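Local coordinates for protein endoglucanase (Clostridium thermocellum, PDB 2YIK) that probably hydrolyses internal beta-1,4-glucosidic bonds of cellulose, breaking the polysaccharide down into shorter chains, at residues A[71-74]-A[75-78]; A[90-93]-A[94-98]; A[170-173]-A[174-178]. All blocks are in the same frame, centred on the assembly; numbering follows the deposited sequence.

Contact 1 of 3, residues A[71-74]-A[75-78]; sequences DCHV and YDAR. With ZN (zinc ion), chain E.
His-73 binds zinc and starts the short turn that Asp-76 closes. The backbone N of Asp-76 donates to His-73 O at 2.9 Å, and the next bond repeats the pattern, Ala-77 N to Val-74 O at 3.0 Å, which is the i to i+3 spacing of a 3-10 turn. The packed side is the one round the His-73 side chain. His-73 ND1 binds the zinc ion at 2.1 Å, and Cys-72 SG reaches the same metal at 2.3 Å; Cys-56 and His-115 complete the site. With its chi1 of -75°, Asp-76 turns its carboxylate back toward His-73, and OD2 comes 3.5 Å from His-73 CB. That buried carboxylate is held by a salt bridge from OD1 to Arg-204. On the far side of the imidazole, NE2 is bonded to Asp-200, which would help fix the ring's rotation and probably polarise it toward the metal. Tyr-75 swings its ring back along the chain: CE1 lies 3.8 Å from His-73 CA, and OH meets the imidazole edge near its plane while bonding to Met-202 O. Val-74 and Arg-78 make up the looser part. Val-74 is partly exposed, and the exposed Arg-78 lays one guanidinium face over Tyr-75 CA, 3.9 Å above the plane. The whole turn lies between helix 60-63, which Asp-71 touches, and strand 79-80, which follows directly.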
ATOM      1  N   ASP A  71     -19.579 -11.216  -2.026  1.00 33.65           N
ATOM      2  CA  ASP A  71     -19.279 -11.055  -0.605  1.00 33.05           C
ATOM      3  C   ASP A  71     -18.569 -12.288  -0.065  1.00 32.19           C
ATOM      4  O   ASP A  71     -18.904 -13.412  -0.431  1.00 31.91           O
ATOM      5  CB  ASP A  71     -20.565 -10.827   0.203  1.00 33.41           C
ATOM      6  CG  ASP A  71     -21.236  -9.515  -0.128  1.00 33.94           C
ATOM      7  OD1 ASP A  71     -20.612  -8.685  -0.811  1.00 33.88           O
ATOM      8  OD2 ASP A  71     -22.390  -9.301   0.305  1.00 37.28           O
ATOM      9  N   CYS A  72     -17.594 -12.075   0.813  1.00 30.63           N
ATOM     10  CA  CYS A  72     -16.843 -13.189   1.381  1.00 29.79           C
ATOM     11  C   CYS A  72     -16.482 -12.943   2.838  1.00 29.51           C
ATOM     12  O   CYS A  72     -16.452 -11.799   3.290  1.00 29.85           O
ATOM     13  CB  CYS A  72     -15.560 -13.416   0.583  1.00 29.44           C
ATOM     14  SG  CYS A  72     -14.544 -11.927   0.454  1.00 29.45           S
ATOM     15  N   HIS A  73     -16.182 -14.028   3.549  1.00 28.61           N
ATOM     16  CA  HIS A  73     -15.821 -13.974   4.962  1.00 30.26           C
ATOM     17  C   HIS A  73     -16.737 -12.995   5.682  1.00 30.92           C
ATOM     18  O   HIS A  73     -16.293 -12.208   6.522  1.00 30.20           O
ATOM     19  CB  HIS A  73     -14.357 -13.556   5.117  1.00 27.67           C
ATOM     20  CG  HIS A  73     -13.421 -14.345   4.256  1.00 28.32           C
ATOM     21  ND1 HIS A  73     -12.887 -13.854   3.085  1.00 26.08           N
ATOM     22  CD2 HIS A  73     -12.988 -15.627   4.356  1.00 28.03           C
ATOM     23  CE1 HIS A  73     -12.170 -14.795   2.498  1.00 27.12           C
ATOM     24  NE2 HIS A  73     -12.216 -15.881   3.249  1.00 27.51           N
ATOM     25  N   VAL A  74     -18.026 -13.053   5.351  1.00 30.37           N
ATOM     26  CA  VAL A  74     -18.980 -12.150   5.969  1.00 31.50           C
ATOM     27  C   VAL A  74     -19.085 -12.365   7.478  1.00 31.10           C
ATOM     28  O   VAL A  74     -19.582 -11.498   8.192  1.00 32.02           O
ATOM     29  CB  VAL A  74     -20.380 -12.250   5.300  1.00 31.96           C
ATOM     30  CG1 VAL A  74     -20.264 -11.908   3.814  1.00 29.70           C
ATOM     31  CG2 VAL A  74     -20.970 -13.645   5.491  1.00 33.33           C
ATOM     32  N   TYR A  75     -18.607 -13.500   7.983  1.00 30.78           N
ATOM     33  CA  TYR A  75     -18.661 -13.710   9.424  1.00 30.34           C
ATOM     34  C   TYR A  75     -17.678 -12.783  10.145  1.00 30.13           C
ATOM     35  O   TYR A  75     -17.716 -12.666  11.371  1.00 30.09           O
ATOM     36  CB  TYR A  75     -18.402 -15.180   9.806  1.00 30.70           C
ATOM     37  CG  TYR A  75     -17.245 -15.864   9.114  1.00 30.99           C
ATOM     38  CD1 TYR A  75     -17.367 -16.325   7.803  1.00 31.29           C
ATOM     39  CD2 TYR A  75     -16.046 -16.107   9.791  1.00 30.64           C
ATOM     40  CE1 TYR A  75     -16.323 -17.024   7.181  1.00 30.36           C
ATOM     41  CE2 TYR A  75     -14.997 -16.800   9.183  1.00 30.66           C
ATOM     42  CZ  TYR A  75     -15.146 -17.259   7.880  1.00 30.56           C
ATOM     43  OH  TYR A  75     -14.131 -17.976   7.284  1.00 30.28           O
ATOM     44  N   ASP A  76     -16.803 -12.127   9.373  1.00 29.00           N
ATOM     45  CA  ASP A  76     -15.837 -11.165   9.918  1.00 28.34           C
ATOM     46  C   ASP A  76     -16.644 -10.028  10.541  1.00 28.63           C
ATOM     47  O   ASP A  76     -16.200  -9.378  11.491  1.00 28.63           O
ATOM     48  CB  ASP A  76     -14.973 -10.530   8.812  1.00 28.35           C
ATOM     49  CG  ASP A  76     -13.898 -11.459   8.268  1.00 29.84           C
ATOM     50  OD1 ASP A  76     -13.681 -12.557   8.825  1.00 27.69           O
ATOM     51  OD2 ASP A  76     -13.256 -11.060   7.268  1.00 30.80           O
ATOM     52  N   ALA A  77     -17.824  -9.789   9.973  1.00 27.50           N
ATOM     53  CA  ALA A  77     -18.704  -8.720  10.430  1.00 29.48           C
ATOM     54  C   ALA A  77     -19.381  -9.020  11.765  1.00 29.52           C
ATOM     55  O   ALA A  77     -20.015  -8.147  12.352  1.00 29.48           O
ATOM     56  CB  ALA A  77     -19.755  -8.418   9.360  1.00 28.15           C
ATOM     57  N   ARG A  78     -19.236 -10.253  12.238  1.00 30.69           N
ATOM     58  CA  ARG A  78     -19.821 -10.667  13.505  1.00 33.48           C
ATOM     59  C   ARG A  78     -18.797 -11.440  14.313  1.00 32.01           C
ATOM     60  O   ARG A  78     -19.101 -12.512  14.838  1.00 31.33           O
ATOM     61  CB  ARG A  78     -21.031 -11.577  13.283  1.00 37.37           C
ATOM     62  CG  ARG A  78     -22.223 -10.956  12.587  1.00 44.16           C
ATOM     63  CD  ARG A  78     -22.762 -11.984  11.598  1.00 51.98           C
ATOM     64  NE  ARG A  78     -22.279 -13.333  11.927  1.00 56.83           N
ATOM     65  CZ  ARG A  78     -22.207 -14.346  11.062  1.00 58.50           C
ATOM     66  NH1 ARG A  78     -22.587 -14.173   9.800  1.00 58.63           N
ATOM     67  NH2 ARG A  78     -21.733 -15.531  11.457  1.00 58.90           N
TER
HETATM   68 ZN    ZN E1533     -12.836 -12.089   2.018  1.00 31.23          ZN

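Contact 2 of 3, residues A[90-93]-A[94-98]; sequences DGFI and SSNRS
Phe-92 and Asn-96, one helical turn apart, set the geometry here: the amide end of Asn-96 sits over one face of the phenyl ring. The atom modelled as Asn-96 OD1 is 3.4 Å above the plane of the Phe-92 ring, over its centre, and the ring and amide planes are 35° apart, so the amide lies inclined across the ring. Which end of that amide carries the oxygen is doubtful; Asn-96 OD1 as modelled is also 2.9 Å from Phe-92 O, and with the amide turned over this may be a hydrogen bond. The ring gets there because Phe-92 places CG trans to its own N (chi1 -175°). Ile-93 and Arg-97 form a second pair on another flank of the helix. Ile-93 CG2 lies over one face of the guanidinium, 4.0 Å from Arg-97 NH2; the arginine chain runs extended and then bends at chi3 (-59°), which carries its head back over the isoleucine. Ile-93 is buried, whereas Arg-97, Ser-94 and Ser-95 are exposed. The backbone beneath is alpha-helical: Ser-94 N bonds to Asp-90 O at 2.9 Å, Ser-95 N to Gly-91 O at 3.0 Å, and Asn-96 N to Phe-92 O at 3.0 Å. Asn-96 N also makes a weak bond to Ile-93 O. At the start of the helix, Asp-90 OD1 bonds to Ser-83. Ile-93 packs on Leu-81 and Met-88 in the preceding loop, while Phe-92 and Asn-96 bring helix 90-100 against Val-178 of strand 177-184.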
ATOM      1  N   ASP A  90      -8.905 -11.089  28.599  1.00 29.82           N
ATOM      2  CA  ASP A  90     -10.220 -11.086  29.240  1.00 29.67           C
ATOM      3  C   ASP A  90     -10.399  -9.770  29.998  1.00 27.91           C
ATOM      4  O   ASP A  90     -11.465  -9.160  29.971  1.00 27.50           O
ATOM      5  CB  ASP A  90     -10.350 -12.225  30.259  1.00 32.73           C
ATOM      6  CG  ASP A  90     -10.507 -13.587  29.619  1.00 35.80           C
ATOM      7  OD1 ASP A  90     -10.951 -13.668  28.451  1.00 36.04           O
ATOM      8  OD2 ASP A  90     -10.202 -14.591  30.306  1.00 38.96           O
ATOM      9  N   GLY A  91      -9.344  -9.355  30.687  1.00 26.59           N
ATOM     10  CA  GLY A  91      -9.387  -8.125  31.461  1.00 26.76           C
ATOM     11  C   GLY A  91      -9.578  -6.871  30.624  1.00 27.44           C
ATOM     12  O   GLY A  91     -10.318  -5.965  31.005  1.00 25.45           O
ATOM     13  N   PHE A  92      -8.903  -6.815  29.483  1.00 26.84           N
ATOM     14  CA  PHE A  92      -9.020  -5.666  28.600  1.00 24.84           C
ATOM     15  C   PHE A  92     -10.439  -5.577  28.063  1.00 24.15           C
ATOM     16  O   PHE A  92     -11.039  -4.510  28.070  1.00 24.80           O
ATOM     17  CB  PHE A  92      -8.054  -5.778  27.427  1.00 24.21           C
ATOM     18  CG  PHE A  92      -8.041  -4.563  26.558  1.00 23.88           C
ATOM     19  CD1 PHE A  92      -7.272  -3.455  26.906  1.00 23.15           C
ATOM     20  CD2 PHE A  92      -8.851  -4.494  25.433  1.00 22.25           C
ATOM     21  CE1 PHE A  92      -7.314  -2.291  26.149  1.00 22.85           C
ATOM     22  CE2 PHE A  92      -8.903  -3.331  24.665  1.00 24.63           C
ATOM     23  CZ  PHE A  92      -8.131  -2.226  25.027  1.00 23.05           C
ATOM     24  N   ILE A  93     -10.967  -6.699  27.586  1.00 26.22           N
ATOM     25  CA  ILE A  93     -12.332  -6.735  27.060  1.00 27.38           C
ATOM     26  C   ILE A  93     -13.329  -6.350  28.160  1.00 27.77           C
ATOM     27  O   ILE A  93     -14.271  -5.589  27.926  1.00 26.66           O
ATOM     28  CB  ILE A  93     -12.707  -8.148  26.534  1.00 28.07           C
ATOM     29  CG1 ILE A  93     -11.830  -8.522  25.333  1.00 30.83           C
ATOM     30  CG2 ILE A  93     -14.173  -8.187  26.148  1.00 23.52           C
ATOM     31  CD1 ILE A  93     -11.942  -7.539  24.179  1.00 38.13           C
ATOM     32  N   SER A  94     -13.105  -6.875  29.362  1.00 27.27           N
ATOM     33  CA  SER A  94     -13.985  -6.608  30.494  1.00 26.48           C
ATOM     34  C   SER A  94     -14.081  -5.110  30.807  1.00 25.63           C
ATOM     35  O   SER A  94     -15.177  -4.579  30.980  1.00 25.48           O
ATOM     36  CB  SER A  94     -13.499  -7.384  31.726  1.00 26.96           C
ATOM     37  OG  SER A  94     -14.505  -7.437  32.721  1.00 30.51           O
ATOM     38  N   SER A  95     -12.938  -4.428  30.844  1.00 25.73           N
ATOM     39  CA  SER A  95     -12.898  -2.992  31.141  1.00 24.88           C
ATOM     40  C   SER A  95     -13.339  -2.083  29.996  1.00 24.84           C
ATOM     41  O   SER A  95     -13.767  -0.954  30.238  1.00 23.89           O
ATOM     42  CB  SER A  95     -11.485  -2.564  31.539  1.00 24.90           C
ATOM     43  OG  SER A  95     -11.047  -3.201  32.719  1.00 30.55           O
ATOM     44  N   ASN A  96     -13.238  -2.567  28.758  1.00 24.64           N
ATOM     45  CA  ASN A  96     -13.574  -1.745  27.595  1.00 25.48           C
ATOM     46  C   ASN A  96     -14.769  -2.161  26.747  1.00 25.45           C
ATOM     47  O   ASN A  96     -14.970  -1.632  25.650  1.00 23.74           O
ATOM     48  CB  ASN A  96     -12.340  -1.628  26.696  1.00 25.06           C
ATOM     49  CG  ASN A  96     -11.159  -1.025  27.422  1.00 25.70           C
ATOM     50  OD1 ASN A  96     -10.246  -1.735  27.851  1.00 28.67           O
ATOM     51  ND2 ASN A  96     -11.181   0.290  27.584  1.00 21.99           N
ATOM     52  N   ARG A  97     -15.579  -3.075  27.266  1.00 25.38           N
ATOM     53  CA  ARG A  97     -16.735  -3.575  26.536  1.00 25.18           C
ATOM     54  C   ARG A  97     -17.675  -2.519  25.942  1.00 24.39           C
ATOM     55  O   ARG A  97     -18.131  -2.659  24.805  1.00 24.01           O
ATOM     56  CB  ARG A  97     -17.534  -4.515  27.439  1.00 25.06           C
ATOM     57  CG  ARG A  97     -18.579  -5.338  26.730  1.00 26.78           C
ATOM     58  CD  ARG A  97     -19.332  -6.196  27.742  1.00 30.21           C
ATOM     59  NE  ARG A  97     -18.428  -7.091  28.461  1.00 32.18           N
ATOM     60  CZ  ARG A  97     -17.960  -8.235  27.969  1.00 32.72           C
ATOM     61  NH1 ARG A  97     -18.321  -8.628  26.756  1.00 30.98           N
ATOM     62  NH2 ARG A  97     -17.121  -8.978  28.685  1.00 34.17           N
ATOM     63  N   SER A  98     -17.967  -1.466  26.698  1.00 21.84           N
ATOM     64  CA  SER A  98     -18.883  -0.439  26.215  1.00 23.43           C
ATOM     65  C   SER A  98     -18.369   0.339  25.006  1.00 23.77           C
ATOM     66  O   SER A  98     -19.156   0.956  24.292  1.00 23.81           O
ATOM     67  CB  SER A  98     -19.269   0.525  27.347  1.00 22.17           C
ATOM     68  OG  SER A  98     -18.130   1.118  27.940  1.00 24.56           O
TER

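Contact 3 of 3, residues A[170-173]-A[174-178]; sequences FRDA and SGNVV
Asp-172 OD1 accepts two backbone N-H groups, one within the turn, Ser-174 N at 2.9 Å, and one just past it, Asn-176 N at 3.0 Å; both bonds are bent and weak. A chi1 of 65° sets the carboxylate between the backbone N and carbonyl carbon of Asp-172, and from there it reaches into the concave side of the loop. The backbone carbonyl O of Asp-172 accepts a straighter bond, from Gly-175 N at 2.9 Å, with the donor well above the carbonyl plane. The Asn-176 side chain crosses beside the carboxylate, the amide and carboxylate planes being 79° apart. Arg-171 reaches along the loop to the other end of the turn. Its chain bends at chi3 (71°), and Arg-171 NE bonds to Gly-175 O at 2.8 Å, with the oxygen at the guanidinium edge and near its plane; NH2 adds a weak second bond to the same oxygen. NH1, the remaining arm, makes a salt bridge to Asp-246, and the group has a cation-pi contact with Tyr-247, both on helix 238-257. Along the strands, Val-178 N donates to Phe-170 O at 2.7 Å and Asp-172 N to Asn-176 O at 2.9 Å. Between these two bonds Arg-171 and Val-177 form a non-hydrogen-bonded antiparallel pair, and Arg-171 CG lies 4.1 Å from Val-177 CG2. Asp-172 to Gly-175 make a type I turn that, with Gly-175 at positive phi in a G1 beta bulge, joins strands 169-171 and 177-184 as the classic 3:5 beta hairpin connection.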
ATOM      1  N   PHE A 170     -11.448   1.324  17.187  1.00 23.82           N
ATOM      2  CA  PHE A 170     -12.425   1.467  18.260  1.00 24.80           C
ATOM      3  C   PHE A 170     -11.992   2.608  19.182  1.00 24.04           C
ATOM      4  O   PHE A 170     -10.986   2.502  19.891  1.00 24.96           O
ATOM      5  CB  PHE A 170     -12.532   0.139  19.012  1.00 23.53           C
ATOM      6  CG  PHE A 170     -12.997  -0.994  18.146  1.00 24.64           C
ATOM      7  CD1 PHE A 170     -12.089  -1.688  17.346  1.00 24.21           C
ATOM      8  CD2 PHE A 170     -14.350  -1.305  18.047  1.00 24.63           C
ATOM      9  CE1 PHE A 170     -12.523  -2.673  16.460  1.00 24.99           C
ATOM     10  CE2 PHE A 170     -14.794  -2.292  17.165  1.00 25.10           C
ATOM     11  CZ  PHE A 170     -13.879  -2.973  16.367  1.00 25.74           C
ATOM     12  N   ARG A 171     -12.754   3.700  19.146  1.00 23.99           N
ATOM     13  CA  ARG A 171     -12.455   4.893  19.934  1.00 24.67           C
ATOM     14  C   ARG A 171     -13.554   5.223  20.942  1.00 25.51           C
ATOM     15  O   ARG A 171     -14.720   4.889  20.723  1.00 24.44           O
ATOM     16  CB  ARG A 171     -12.290   6.096  18.995  1.00 25.64           C
ATOM     17  CG  ARG A 171     -11.379   5.856  17.802  1.00 26.77           C
ATOM     18  CD  ARG A 171     -11.655   6.874  16.697  1.00 28.25           C
ATOM     19  NE  ARG A 171     -11.203   8.218  17.044  1.00 30.21           N
ATOM     20  CZ  ARG A 171     -11.553   9.320  16.383  1.00 29.00           C
ATOM     21  NH1 ARG A 171     -12.370   9.247  15.341  1.00 30.45           N
ATOM     22  NH2 ARG A 171     -11.069  10.498  16.752  1.00 29.59           N
ATOM     23  N   ASP A 172     -13.189   5.876  22.043  1.00 25.75           N
ATOM     24  CA  ASP A 172     -14.206   6.270  23.005  1.00 27.61           C
ATOM     25  C   ASP A 172     -14.840   7.540  22.422  1.00 27.81           C
ATOM     26  O   ASP A 172     -14.364   8.055  21.401  1.00 26.88           O
ATOM     27  CB  ASP A 172     -13.610   6.489  24.409  1.00 28.30           C
ATOM     28  CG  ASP A 172     -12.629   7.641  24.480  1.00 29.19           C
ATOM     29  OD1 ASP A 172     -12.596   8.500  23.573  1.00 29.93           O
ATOM     30  OD2 ASP A 172     -11.888   7.691  25.484  1.00 32.52           O
ATOM     31  N   ALA A 173     -15.910   8.028  23.040  1.00 27.60           N
ATOM     32  CA  ALA A 173     -16.620   9.196  22.524  1.00 28.43           C
ATOM     33  C   ALA A 173     -15.783  10.454  22.386  1.00 28.33           C
ATOM     34  O   ALA A 173     -16.142  11.345  21.628  1.00 30.95           O
ATOM     35  CB  ALA A 173     -17.862   9.478  23.374  1.00 27.83           C
ATOM     36  N   SER A 174     -14.678  10.534  23.116  1.00 29.12           N
ATOM     37  CA  SER A 174     -13.791  11.691  23.035  1.00 30.47           C
ATOM     38  C   SER A 174     -12.793  11.578  21.878  1.00 30.89           C
ATOM     39  O   SER A 174     -12.003  12.493  21.633  1.00 31.54           O
ATOM     40  CB  SER A 174     -13.015  11.855  24.336  1.00 31.59           C
ATOM     41  OG  SER A 174     -13.731  12.664  25.244  1.00 36.52           O
ATOM     42  N   GLY A 175     -12.816  10.445  21.187  1.00 29.01           N
ATOM     43  CA  GLY A 175     -11.913  10.248  20.071  1.00 28.65           C
ATOM     44  C   GLY A 175     -10.663   9.428  20.361  1.00 27.94           C
ATOM     45  O   GLY A 175      -9.933   9.074  19.432  1.00 28.55           O
ATOM     46  N   ASN A 176     -10.396   9.130  21.629  1.00 26.74           N
ATOM     47  CA  ASN A 176      -9.212   8.351  21.981  1.00 27.10           C
ATOM     48  C   ASN A 176      -9.318   6.918  21.483  1.00 25.78           C
ATOM     49  O   ASN A 176     -10.350   6.267  21.656  1.00 24.03           O
ATOM     50  CB  ASN A 176      -9.009   8.335  23.496  1.00 30.26           C
ATOM     51  CG  ASN A 176      -8.953   9.723  24.082  1.00 34.49           C
ATOM     52  OD1 ASN A 176      -9.822  10.111  24.869  1.00 37.11           O
ATOM     53  ND2 ASN A 176      -7.937  10.488  23.695  1.00 32.99           N
ATOM     54  N   VAL A 177      -8.245   6.435  20.860  1.00 26.21           N
ATOM     55  CA  VAL A 177      -8.213   5.067  20.353  1.00 25.17           C
ATOM     56  C   VAL A 177      -8.041   4.091  21.513  1.00 25.42           C
ATOM     57  O   VAL A 177      -7.138   4.233  22.335  1.00 25.45           O
ATOM     58  CB  VAL A 177      -7.051   4.849  19.351  1.00 25.96           C
ATOM     59  CG1 VAL A 177      -6.978   3.380  18.961  1.00 23.09           C
ATOM     60  CG2 VAL A 177      -7.253   5.717  18.113  1.00 22.48           C
ATOM     61  N   VAL A 178      -8.919   3.099  21.568  1.00 24.57           N
ATOM     62  CA  VAL A 178      -8.888   2.091  22.614  1.00 23.84           C
ATOM     63  C   VAL A 178      -8.269   0.794  22.076  1.00 24.31           C
ATOM     64  O   VAL A 178      -7.507   0.117  22.768  1.00 24.09           O
ATOM     65  CB  VAL A 178     -10.325   1.832  23.139  1.00 25.25           C
ATOM     66  CG1 VAL A 178     -10.361   0.581  23.995  1.00 24.57           C
ATOM     67  CG2 VAL A 178     -10.801   3.042  23.946  1.00 25.02           C
TER

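In the fold
Contacts 2 and 3 touch directly, their centres 14 Å apart: Phe-92 CZ lies 3.3 Å from Val-178 O, and Val-178 CG1 packs on the Asn-96 amide, so helix 90-100 rests on the hairpin strand 177-184. Contact 1 stands apart, its centre 23 Å from that of contact 2 and 24 Å from that of contact 3, although its nearest atoms come within about 8 Å of contact 3. It alone holds zinc ligands. Each contact nonetheless has a side chain about 8 or 9 Å from a bound calcium ion: Arg-78, Arg-97 and Phe-170. All three lie within the family 9 glycosidase region and away from the predicted active-site residue His-451.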